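Local coordinates for protein LYND (Lyngbya aestuarii, PDB 4V1T) that probably acts as an ATP-dependent YcaO cyclodehydratase that turns cysteine residues of cyanobactin precursor peptides into thiazoline rings, at residues W480-D486 with P520-R526; P437-L443 with Q489-P495; G527-G531 with R738-R743. All coordinates share one frame; numbering follows the deposited sequence.

Contact 1 of 3, residues W480-D486 with P520-R526; sequences WIPQRFD and PEHRFAR
Gln483 and Phe524 bring two irregular loops to a CA-to-CA distance of 4.6 Å, and Gln483 N gives a bent hydrogen bond to Arg523 O at 3.0 Å, Arg523 being the central residue of an inverse gamma turn. A CA-H...O contact from Phe524 CA to Gln483 O runs beside it, and one water donates to both Gln483 O and Phe524 O. The side chain of Gln483, extended beyond CG, grips the same loop a second time: NE2 donates to Pro520 O at 2.9 Å, nearly straight (167°) and close to the amide plane, while OE1 takes a weak bond from Arg523 N. At one end of the contact the guanidinium of Arg526 lies flat on the indole of Trp480, the planes 5° apart and CZ 3.5 Å from the centroid of the six-membered ring, a cation-pi stack. In Trp480, CG anti to the backbone N (chi1 -174°) turns the indole face to the guanidinium, and Pro482 CA sits against the other face near the rim. Pro482 also presses CB on the backbone of Phe524, 3.3 Å from its C atom. At the other end Phe485 directs its edge at the middle of the Phe524 face in a T-shaped pair, centroids 5.0 Å apart. The imidazole of His522 completes this aromatic cluster; it is slid far off the Phe485 ring, whereas Phe524 CD2 lies over one of its faces. His452 adds a further edge-to-face partner to Phe485, and Ile491 of strand 491-498 touches both Phe485 and His522. The arrangement is two loops of the YcaO domain laid together without strand pairing, joined by a side-chain amide that reads backbone groups, with an arginine-tryptophan stack at one end and an aromatic cluster at the other.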
loop_
_atom_site.group_PDB
_atom_site.type_symbol
_atom_site.label_atom_id
_atom_site.label_comp_id
_atom_site.label_asym_id
_atom_site.label_seq_id
_atom_site.Cartn_x
_atom_site.Cartn_y
_atom_site.Cartn_z
ATOM N N TRP B 480 5.163 -33.087 22.655
ATOM C CA TRP B 480 4.104 -33.708 23.423
ATOM C C TRP B 480 3.838 -35.101 22.880
ATOM O O TRP B 480 3.628 -35.276 21.681
ATOM C CB TRP B 480 2.832 -32.873 23.355
ATOM C CG TRP B 480 1.733 -33.392 24.238
ATOM C CD1 TRP B 480 1.678 -33.323 25.599
ATOM C CD2 TRP B 480 0.528 -34.041 23.818
ATOM N NE1 TRP B 480 0.514 -33.899 26.057
ATOM C CE2 TRP B 480 -0.212 -34.344 24.982
ATOM C CE3 TRP B 480 -0.001 -34.394 22.567
ATOM C CZ2 TRP B 480 -1.452 -34.985 24.936
ATOM C CZ3 TRP B 480 -1.237 -35.031 22.524
ATOM C CH2 TRP B 480 -1.946 -35.324 23.704
ATOM N N ILE B 481 3.863 -36.092 23.771
ATOM C CA ILE B 481 3.604 -37.473 23.387
ATOM C C ILE B 481 2.141 -37.781 23.645
ATOM O O ILE B 481 1.721 -37.780 24.795
ATOM C CB ILE B 481 4.479 -38.462 24.173
ATOM C CG1 ILE B 481 5.951 -38.022 24.124
ATOM C CG2 ILE B 481 4.317 -39.883 23.616
ATOM C CD1 ILE B 481 6.834 -38.746 25.131
ATOM N N PRO B 482 1.360 -38.061 22.588
ATOM C CA PRO B 482 -0.053 -38.312 22.840
ATOM C C PRO B 482 -0.297 -39.672 23.457
ATOM O O PRO B 482 0.619 -40.490 23.511
ATOM C CB PRO B 482 -0.691 -38.229 21.447
ATOM C CG PRO B 482 0.420 -38.336 20.464
ATOM C CD PRO B 482 1.731 -38.359 21.197
ATOM N N GLN B 483 -1.514 -39.899 23.935
ATOM C CA GLN B 483 -1.918 -41.217 24.400
ATOM C C GLN B 483 -1.866 -42.184 23.220
ATOM O O GLN B 483 -1.810 -41.761 22.062
ATOM C CB GLN B 483 -3.329 -41.183 24.998
ATOM C CG GLN B 483 -3.513 -40.201 26.147
ATOM C CD GLN B 483 -4.969 -39.995 26.503
ATOM O OE1 GLN B 483 -5.824 -40.789 26.129
ATOM N NE2 GLN B 483 -5.258 -38.919 27.222
ATOM N N ARG B 484 -1.886 -43.481 23.506
ATOM C CA ARG B 484 -1.844 -44.468 22.442
ATOM C C ARG B 484 -3.166 -44.523 21.711
ATOM O O ARG B 484 -4.203 -44.177 22.247
ATOM C CB ARG B 484 -1.476 -45.858 22.979
ATOM C CG ARG B 484 0.013 -46.020 23.240
ATOM C CD ARG B 484 0.433 -47.468 23.228
ATOM N NE ARG B 484 1.050 -47.848 21.959
ATOM C CZ ARG B 484 2.354 -48.049 21.764
ATOM N NH1 ARG B 484 3.232 -47.917 22.750
ATOM N NH2 ARG B 484 2.782 -48.398 20.564
ATOM N N PHE B 485 -3.110 -44.955 20.466
ATOM C CA PHE B 485 -4.301 -45.111 19.662
ATOM C C PHE B 485 -5.000 -46.438 19.947
ATOM O O PHE B 485 -4.506 -47.493 19.561
ATOM C CB PHE B 485 -3.920 -45.042 18.199
ATOM C CG PHE B 485 -5.069 -45.254 17.275
ATOM C CD1 PHE B 485 -6.051 -44.300 17.166
ATOM C CD2 PHE B 485 -5.159 -46.399 16.505
ATOM C CE1 PHE B 485 -7.107 -44.480 16.317
ATOM C CE2 PHE B 485 -6.217 -46.588 15.648
ATOM C CZ PHE B 485 -7.197 -45.629 15.556
ATOM N N ASP B 486 -6.138 -46.379 20.635
ATOM C CA ASP B 486 -6.992 -47.558 20.839
ATOM C C ASP B 486 -7.752 -47.898 19.556
ATOM O O ASP B 486 -8.793 -47.303 19.247
ATOM C CB ASP B 486 -7.968 -47.323 21.991
ATOM C CG ASP B 486 -8.792 -48.558 22.324
ATOM O OD1 ASP B 486 -8.485 -49.649 21.806
ATOM O OD2 ASP B 486 -9.747 -48.438 23.115
ATOM N N PRO B 520 -10.989 -36.707 26.313
ATOM C CA PRO B 520 -9.800 -36.657 27.168
ATOM C C PRO B 520 -9.162 -38.026 27.397
ATOM O O PRO B 520 -7.964 -38.103 27.648
ATOM C CB PRO B 520 -10.334 -36.085 28.491
ATOM C CG PRO B 520 -11.590 -35.360 28.120
ATOM C CD PRO B 520 -12.173 -36.136 26.983
ATOM N N GLU B 521 -9.954 -39.086 27.281
ATOM C CA GLU B 521 -9.458 -40.440 27.486
ATOM C C GLU B 521 -8.878 -41.042 26.208
ATOM O O GLU B 521 -8.419 -42.178 26.217
ATOM C CB GLU B 521 -10.576 -41.341 28.013
ATOM C CG GLU B 521 -11.196 -40.878 29.326
ATOM C CD GLU B 521 -12.241 -39.788 29.146
ATOM O OE1 GLU B 521 -12.419 -39.306 28.003
ATOM O OE2 GLU B 521 -12.888 -39.418 30.152
ATOM N N HIS B 522 -8.889 -40.289 25.110
ATOM C CA HIS B 522 -8.426 -40.821 23.828
ATOM C C HIS B 522 -7.795 -39.734 22.951
ATOM O O HIS B 522 -8.121 -39.589 21.767
ATOM C CB HIS B 522 -9.592 -41.500 23.104
ATOM C CG HIS B 522 -9.185 -42.368 21.957
ATOM N ND1 HIS B 522 -7.921 -42.921 21.845
ATOM C CD2 HIS B 522 -9.872 -42.801 20.875
ATOM C CE1 HIS B 522 -7.852 -43.638 20.742
ATOM N NE2 HIS B 522 -9.026 -43.586 20.131
ATOM N N ARG B 523 -6.885 -38.969 23.542
ATOM C CA ARG B 523 -6.191 -37.921 22.815
ATOM C C ARG B 523 -4.915 -38.481 22.207
ATOM O O ARG B 523 -3.835 -38.343 22.775
ATOM C CB ARG B 523 -5.879 -36.739 23.741
ATOM C CG ARG B 523 -7.115 -36.024 24.268
ATOM C CD ARG B 523 -6.874 -34.534 24.456
ATOM N NE ARG B 523 -7.094 -34.111 25.839
ATOM C CZ ARG B 523 -8.214 -33.569 26.312
ATOM N NH1 ARG B 523 -9.261 -33.363 25.524
ATOM N NH2 ARG B 523 -8.289 -33.234 27.594
ATOM N N PHE B 524 -5.047 -39.113 21.044
ATOM C CA PHE B 524 -3.948 -39.871 20.453
ATOM C C PHE B 524 -3.145 -39.085 19.430
ATOM O O PHE B 524 -2.223 -39.626 18.824
ATOM C CB PHE B 524 -4.481 -41.152 19.800
ATOM C CG PHE B 524 -5.492 -40.904 18.716
ATOM C CD1 PHE B 524 -5.088 -40.590 17.430
ATOM C CD2 PHE B 524 -6.849 -40.984 18.990
ATOM C CE1 PHE B 524 -6.021 -40.353 16.439
ATOM C CE2 PHE B 524 -7.786 -40.755 18.003
ATOM C CZ PHE B 524 -7.374 -40.442 16.727
ATOM N N ALA B 525 -3.479 -37.811 19.238
ATOM C CA ALA B 525 -2.751 -36.981 18.288
ATOM C C ALA B 525 -3.098 -35.511 18.433
ATOM O O ALA B 525 -4.186 -35.171 18.874
ATOM C CB ALA B 525 -3.051 -37.438 16.860
ATOM N N ARG B 526 -2.142 -34.660 18.066
ATOM C CA ARG B 526 -2.365 -33.233 17.846
ATOM C C ARG B 526 -1.899 -32.900 16.432
ATOM O O ARG B 526 -0.749 -33.176 16.074
ATOM C CB ARG B 526 -1.589 -32.383 18.852
ATOM C CG ARG B 526 -2.224 -32.283 20.214
ATOM C CD ARG B 526 -1.301 -31.597 21.199
ATOM N NE ARG B 526 -1.834 -31.653 22.557
ATOM C CZ ARG B 526 -1.209 -31.186 23.635
ATOM N NH1 ARG B 526 -0.011 -30.618 23.525
ATOM N NH2 ARG B 526 -1.784 -31.287 24.827
HETATM O O HOH W 1 -0.613 -41.854 19.379
#

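Contact 2 of 3, residues P437-L443 with Q489-P495; sequences PRKRATL and QAIEWTP
Lys439 and Ala441 pair with Trp493 and Ile491 as the hydrogen-bonded pairs of a short antiparallel ladder, Arg440 and Glu492 forming the non-hydrogen-bonded pair between them. Trp493 N donates to Lys439 O at 2.9 Å and Ala441 N to Ile491 O at 2.9 Å. Side chains add two bonds to carbonyls. Trp493 CG stands beside the backbone N (chi1 -59°), which turns the indole edge toward Ala441 O; NE1 donates to this oxygen at 2.8 Å, in the indole plane but well above the carbonyl plane, while Ile491 N reaches it from the opposite face. Thr494 OG1 donates to Pro437 O at 2.8 Å, nearly along the C=O axis, and also pairs with Thr509. The charged contact is modest: Arg438 NH1 approaches Glu492 OE1 at 3.4 Å in a weak salt bridge, with the carboxylate turned 83° from the guanidinium, and the stronger partners are Glu436 O for the arginine and Tyr516 for the glutamate. Among apolar contacts, Trp493 CZ2 meets Leu443 CB at 4.1 Å; within its own strand, Ile491 CD1 lies over one indole face, toward the rim. The Ala490 methyl lies over the face of the charged Arg440 guanidinium. A leucine in place of Trp493 would probably leave Ala441 O with one donor fewer and open a gap beside Leu443. The chemistry implies an edge-strand pairing held chiefly by neutral hydrogen bonds, charge probably contributing little, since the one salt bridge is weak.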
loop_
_atom_site.group_PDB
_atom_site.type_symbol
_atom_site.label_atom_id
_atom_site.label_comp_id
_atom_site.label_asym_id
_atom_site.label_seq_id
_atom_site.Cartn_x
_atom_site.Cartn_y
_atom_site.Cartn_z
ATOM N N PRO B 437 -14.131 -33.309 5.360
ATOM C CA PRO B 437 -14.529 -34.656 4.940
ATOM C C PRO B 437 -14.194 -35.709 5.983
ATOM O O PRO B 437 -13.033 -35.877 6.346
ATOM C CB PRO B 437 -13.727 -34.880 3.655
ATOM C CG PRO B 437 -12.604 -33.912 3.717
ATOM C CD PRO B 437 -13.152 -32.722 4.431
ATOM N N ARG B 438 -15.223 -36.405 6.455
ATOM C CA ARG B 438 -15.097 -37.328 7.576
ATOM C C ARG B 438 -16.001 -38.530 7.392
ATOM O O ARG B 438 -17.079 -38.417 6.796
ATOM C CB ARG B 438 -15.496 -36.631 8.881
ATOM C CG ARG B 438 -14.415 -35.815 9.528
ATOM C CD ARG B 438 -14.998 -35.026 10.684
ATOM N NE ARG B 438 -15.941 -34.022 10.217
ATOM C CZ ARG B 438 -16.757 -33.344 11.007
ATOM N NH1 ARG B 438 -16.758 -33.559 12.308
ATOM N NH2 ARG B 438 -17.573 -32.449 10.490
ATOM N N LYS B 439 -15.563 -39.666 7.929
ATOM C CA LYS B 439 -16.394 -40.852 8.016
ATOM C C LYS B 439 -16.057 -41.595 9.311
ATOM O O LYS B 439 -14.897 -41.856 9.592
ATOM C CB LYS B 439 -16.189 -41.758 6.801
ATOM C CG LYS B 439 -17.171 -42.919 6.744
ATOM C CD LYS B 439 -17.278 -43.515 5.347
ATOM C CE LYS B 439 -15.989 -44.199 4.934
ATOM N NZ LYS B 439 -16.136 -44.884 3.620
ATOM N N ARG B 440 -17.086 -41.929 10.085
ATOM C CA ARG B 440 -16.917 -42.642 11.356
ATOM C C ARG B 440 -16.728 -44.133 11.112
ATOM O O ARG B 440 -17.580 -44.786 10.534
ATOM C CB ARG B 440 -18.132 -42.405 12.251
ATOM C CG ARG B 440 -18.076 -43.056 13.621
ATOM C CD ARG B 440 -19.320 -42.706 14.428
ATOM N NE ARG B 440 -19.296 -43.275 15.776
ATOM C CZ ARG B 440 -19.753 -44.482 16.101
ATOM N NH1 ARG B 440 -20.283 -45.275 15.178
ATOM N NH2 ARG B 440 -19.679 -44.902 17.358
ATOM N N ALA B 441 -15.602 -44.668 11.559
ATOM C CA ALA B 441 -15.300 -46.073 11.353
ATOM C C ALA B 441 -14.143 -46.501 12.228
ATOM O O ALA B 441 -13.390 -45.665 12.724
ATOM C CB ALA B 441 -14.966 -46.330 9.898
ATOM N N THR B 442 -13.995 -47.808 12.404
ATOM C CA THR B 442 -12.846 -48.353 13.117
ATOM C C THR B 442 -11.728 -48.695 12.135
ATOM O O THR B 442 -11.940 -48.738 10.923
ATOM C CB THR B 442 -13.209 -49.615 13.914
ATOM O OG1 THR B 442 -13.316 -50.733 13.023
ATOM C CG2 THR B 442 -14.522 -49.431 14.675
ATOM N N LEU B 443 -10.537 -48.943 12.669
ATOM C CA LEU B 443 -9.393 -49.329 11.850
ATOM C C LEU B 443 -9.720 -50.565 11.021
ATOM O O LEU B 443 -9.271 -50.687 9.880
ATOM C CB LEU B 443 -8.169 -49.584 12.733
ATOM C CG LEU B 443 -6.828 -49.930 12.064
ATOM C CD1 LEU B 443 -5.686 -49.456 12.941
ATOM C CD2 LEU B 443 -6.672 -51.427 11.812
ATOM N N GLN B 489 -11.561 -48.366 19.145
ATOM C CA GLN B 489 -12.478 -47.235 19.148
ATOM C C GLN B 489 -12.873 -46.820 17.738
ATOM O O GLN B 489 -12.027 -46.725 16.849
ATOM C CB GLN B 489 -11.856 -46.037 19.860
ATOM C CG GLN B 489 -11.577 -46.252 21.337
ATOM C CD GLN B 489 -12.842 -46.417 22.157
ATOM O OE1 GLN B 489 -13.944 -46.155 21.682
ATOM N NE2 GLN B 489 -12.686 -46.853 23.397
ATOM N N ALA B 490 -14.164 -46.575 17.541
ATOM C CA ALA B 490 -14.636 -45.948 16.321
ATOM C C ALA B 490 -14.190 -44.492 16.360
ATOM O O ALA B 490 -14.267 -43.840 17.396
ATOM C CB ALA B 490 -16.141 -46.051 16.197
ATOM N N ILE B 491 -13.707 -43.993 15.230
ATOM C CA ILE B 491 -13.164 -42.637 15.152
ATOM C C ILE B 491 -13.508 -42.038 13.808
ATOM O O ILE B 491 -14.033 -42.723 12.938
ATOM C CB ILE B 491 -11.639 -42.625 15.329
ATOM C CG1 ILE B 491 -10.991 -43.436 14.206
ATOM C CG2 ILE B 491 -11.266 -43.170 16.710
ATOM C CD1 ILE B 491 -9.513 -43.578 14.334
ATOM N N GLU B 492 -13.209 -40.756 13.644
ATOM C CA GLU B 492 -13.434 -40.079 12.369
ATOM C C GLU B 492 -12.180 -40.111 11.510
ATOM O O GLU B 492 -11.132 -39.602 11.907
ATOM C CB GLU B 492 -13.896 -38.647 12.607
ATOM C CG GLU B 492 -15.318 -38.583 13.156
ATOM C CD GLU B 492 -15.848 -37.173 13.297
ATOM O OE1 GLU B 492 -15.050 -36.256 13.586
ATOM O OE2 GLU B 492 -17.067 -36.979 13.126
ATOM N N TRP B 493 -12.289 -40.749 10.346
ATOM C CA TRP B 493 -11.191 -40.791 9.385
ATOM C C TRP B 493 -11.463 -39.803 8.262
ATOM O O TRP B 493 -12.614 -39.617 7.860
ATOM C CB TRP B 493 -11.008 -42.188 8.802
ATOM C CG TRP B 493 -10.732 -43.269 9.806
ATOM C CD1 TRP B 493 -11.646 -43.914 10.589
ATOM C CD2 TRP B 493 -9.458 -43.858 10.109
ATOM N NE1 TRP B 493 -11.017 -44.862 11.366
ATOM C CE2 TRP B 493 -9.676 -44.843 11.090
ATOM C CE3 TRP B 493 -8.158 -43.640 9.651
ATOM C CZ2 TRP B 493 -8.637 -45.614 11.619
ATOM C CZ3 TRP B 493 -7.133 -44.399 10.176
ATOM C CH2 TRP B 493 -7.376 -45.375 11.154
ATOM N N THR B 494 -10.405 -39.162 7.774
ATOM C CA THR B 494 -10.518 -38.214 6.673
ATOM C C THR B 494 -9.879 -38.804 5.417
ATOM O O THR B 494 -8.746 -39.274 5.474
ATOM C CB THR B 494 -9.854 -36.868 7.021
ATOM O OG1 THR B 494 -10.725 -36.122 7.882
ATOM C CG2 THR B 494 -9.584 -36.041 5.769
ATOM N N PRO B 495 -10.601 -38.785 4.282
ATOM C CA PRO B 495 -10.008 -39.288 3.048
ATOM C C PRO B 495 -8.852 -38.422 2.580
ATOM O O PRO B 495 -8.954 -37.195 2.590
ATOM C CB PRO B 495 -11.165 -39.232 2.044
ATOM C CG PRO B 495 -12.058 -38.169 2.562
ATOM C CD PRO B 495 -11.971 -38.281 4.058
HETATM O O HOH W 2 -10.307 -47.829 14.852
#

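Contact 3 of 3, residues G527-G531 with R738-R743; sequences GDSNG and RHFWSR
Asp528 meets His739, Trp741 and Arg743 because its first torsion (chi1 59°) sets CG between the backbone N and the carbonyl carbon, sending OD2 across the gap. Asn530 CB is placed over His739 by the backbone's course, and CG anti to N (chi1 -168°) sends the amide along the ring, where ND2 donates to a water that donates to Arg738 O. Arg743, extended from CG to NE, brings its guanidinium slantwise to the carboxylate, the planes 31° apart. Asp528 OD2 to Arg743 NH1 measures 3.7 Å, a long salt bridge, and two waters fill in. One donates to Asp528 OD2 and accepts from Arg743 NH2 at 2.7 Å; the other donates to the same oxygen and takes a weak bond from NH1. OD2 also stands at the edge of the His739 ring, in its plane, yet 3.7 Å from ND1 and not bonded to it. The other carboxylate oxygen, OD1, forms a salt bridge with Lys731 and accepts a weak bond from Asn530 N. Asn530 CB makes a CH-pi contact with one face of His739, 3.9 Å from the centroid, while Trp741 lies against the opposite face. Asp528 CB comes within 3.8 Å of Trp741 CZ3. Asn530 OD1 is taken by Arg552, and the asparagine side chain lies about 7 Å from a bound magnesium ion and about 8 Å from ADP. The chemistry implies a carboxylate shared between a lysine and a water-bridged arginine, which would probably offset its charge, and an imidazole probably held by packing on both faces, next to an asparagine near the nucleotide.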
loop_
_atom_site.group_PDB
_atom_site.type_symbol
_atom_site.label_atom_id
_atom_site.label_comp_id
_atom_site.label_asym_id
_atom_site.label_seq_id
_atom_site.Cartn_x
_atom_site.Cartn_y
_atom_site.Cartn_z
ATOM N N GLY B 527 -2.788 -32.326 15.630
ATOM C CA GLY B 527 -2.438 -31.945 14.266
ATOM C C GLY B 527 -1.267 -30.983 14.238
ATOM O O GLY B 527 -1.293 -29.955 14.907
ATOM N N ASP B 528 -0.231 -31.334 13.486
ATOM C CA ASP B 528 0.959 -30.497 13.388
ATOM C C ASP B 528 1.003 -29.788 12.032
ATOM O O ASP B 528 0.165 -30.038 11.154
ATOM C CB ASP B 528 2.235 -31.321 13.626
ATOM C CG ASP B 528 2.410 -32.461 12.638
ATOM O OD1 ASP B 528 2.039 -32.327 11.455
ATOM O OD2 ASP B 528 2.949 -33.506 13.053
ATOM N N SER B 529 1.990 -28.916 11.866
ATOM C CA SER B 529 2.090 -28.070 10.681
ATOM C C SER B 529 3.018 -28.647 9.620
ATOM O O SER B 529 3.186 -28.060 8.561
ATOM C CB SER B 529 2.569 -26.666 11.080
ATOM O OG SER B 529 3.876 -26.697 11.624
ATOM N N ASN B 530 3.621 -29.799 9.896
ATOM C CA ASN B 530 4.599 -30.374 8.979
ATOM C C ASN B 530 3.968 -30.907 7.686
ATOM O O ASN B 530 3.107 -31.779 7.709
ATOM C CB ASN B 530 5.391 -31.494 9.665
ATOM C CG ASN B 530 6.590 -31.924 8.854
ATOM O OD1 ASN B 530 6.990 -31.223 7.914
ATOM N ND2 ASN B 530 7.174 -33.069 9.203
ATOM N N GLY B 531 4.422 -30.374 6.557
ATOM C CA GLY B 531 3.885 -30.740 5.261
ATOM C C GLY B 531 2.782 -29.799 4.814
ATOM O O GLY B 531 2.326 -29.870 3.676
ATOM N N ARG B 738 10.564 -38.279 8.860
ATOM C CA ARG B 738 10.692 -37.800 10.227
ATOM C C ARG B 738 10.420 -36.303 10.390
ATOM O O ARG B 738 10.784 -35.486 9.536
ATOM C CB ARG B 738 12.094 -38.121 10.754
ATOM C CG ARG B 738 12.620 -39.497 10.370
ATOM C CD ARG B 738 11.708 -40.606 10.853
ATOM N NE ARG B 738 11.660 -40.657 12.308
ATOM C CZ ARG B 738 11.430 -41.746 13.026
ATOM N NH1 ARG B 738 11.227 -42.910 12.437
ATOM N NH2 ARG B 738 11.412 -41.665 14.344
ATOM N N HIS B 739 9.778 -35.964 11.505
ATOM C CA HIS B 739 9.671 -34.592 11.963
ATOM C C HIS B 739 10.951 -34.293 12.725
ATOM O O HIS B 739 11.566 -35.215 13.249
ATOM C CB HIS B 739 8.432 -34.426 12.853
ATOM C CG HIS B 739 7.915 -33.021 12.933
ATOM N ND1 HIS B 739 6.577 -32.735 13.085
ATOM C CD2 HIS B 739 8.546 -31.826 12.881
ATOM C CE1 HIS B 739 6.405 -31.427 13.130
ATOM N NE2 HIS B 739 7.585 -30.852 13.004
ATOM N N PHE B 740 11.373 -33.032 12.775
ATOM C CA PHE B 740 12.559 -32.674 13.554
ATOM C C PHE B 740 12.246 -32.468 15.035
ATOM O O PHE B 740 13.041 -31.886 15.775
ATOM C CB PHE B 740 13.255 -31.431 12.972
ATOM C CG PHE B 740 12.413 -30.171 12.955
ATOM C CD1 PHE B 740 11.972 -29.582 14.130
ATOM C CD2 PHE B 740 12.154 -29.524 11.763
ATOM C CE1 PHE B 740 11.238 -28.409 14.106
ATOM C CE2 PHE B 740 11.421 -28.344 11.735
ATOM C CZ PHE B 740 10.959 -27.791 12.904
ATOM N N TRP B 741 11.093 -32.968 15.464
ATOM C CA TRP B 741 10.736 -33.009 16.877
ATOM C C TRP B 741 11.235 -34.323 17.477
ATOM O O TRP B 741 11.612 -35.238 16.744
ATOM C CB TRP B 741 9.218 -32.866 17.046
ATOM C CG TRP B 741 8.680 -31.525 16.608
ATOM C CD1 TRP B 741 9.403 -30.403 16.317
ATOM C CD2 TRP B 741 7.305 -31.170 16.436
ATOM N NE1 TRP B 741 8.560 -29.368 15.968
ATOM C CE2 TRP B 741 7.267 -29.817 16.032
ATOM C CE3 TRP B 741 6.098 -31.864 16.582
ATOM C CZ2 TRP B 741 6.072 -29.151 15.767
ATOM C CZ3 TRP B 741 4.912 -31.198 16.317
ATOM C CH2 TRP B 741 4.908 -29.857 15.919
ATOM N N SER B 742 11.249 -34.408 18.806
ATOM C CA SER B 742 11.812 -35.564 19.502
ATOM C C SER B 742 10.904 -36.798 19.438
ATOM O O SER B 742 10.275 -37.176 20.431
ATOM C CB SER B 742 12.100 -35.208 20.962
ATOM O OG SER B 742 13.066 -34.165 21.058
ATOM N N ARG B 743 10.855 -37.427 18.267
ATOM C CA ARG B 743 10.053 -38.639 18.058
ATOM C C ARG B 743 10.975 -39.777 17.633
ATOM O O ARG B 743 11.473 -39.790 16.513
ATOM C CB ARG B 743 8.959 -38.389 17.018
ATOM C CG ARG B 743 8.063 -37.204 17.385
ATOM C CD ARG B 743 6.971 -36.982 16.374
ATOM N NE ARG B 743 5.988 -35.991 16.801
ATOM C CZ ARG B 743 4.939 -35.630 16.069
ATOM N NH1 ARG B 743 4.744 -36.158 14.866
ATOM N NH2 ARG B 743 4.085 -34.730 16.531
HETATM O O HOH W 3 1.594 -34.735 15.546
HETATM O O HOH W 4 2.173 -36.088 12.755
HETATM O O HOH W 5 9.278 -34.863 7.670
#

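Contacts 1 and 2 interleave along the chain, their segments alternating, and both close before contact 3 opens; residues 520-526 run directly into 527-531. The centres of contacts 1 and 2 lie about 15 Å apart, as do those of contacts 1 and 3, while the centres of contacts 2 and 3 are about 22 Å apart and these two do not touch. Contact 1 meets contact 2 through His522 packing on Gln489 and Phe485 on Leu443. Contact 2 pairs strands 439-441 and 491-498 of a branched antiparallel sheet, to which strands 532-535 and 728-733, next to contact 3, also belong. The three are thus consistent with a path from the sheet edge toward the magnesium and ADP site, its last step made by the continuous chain alone.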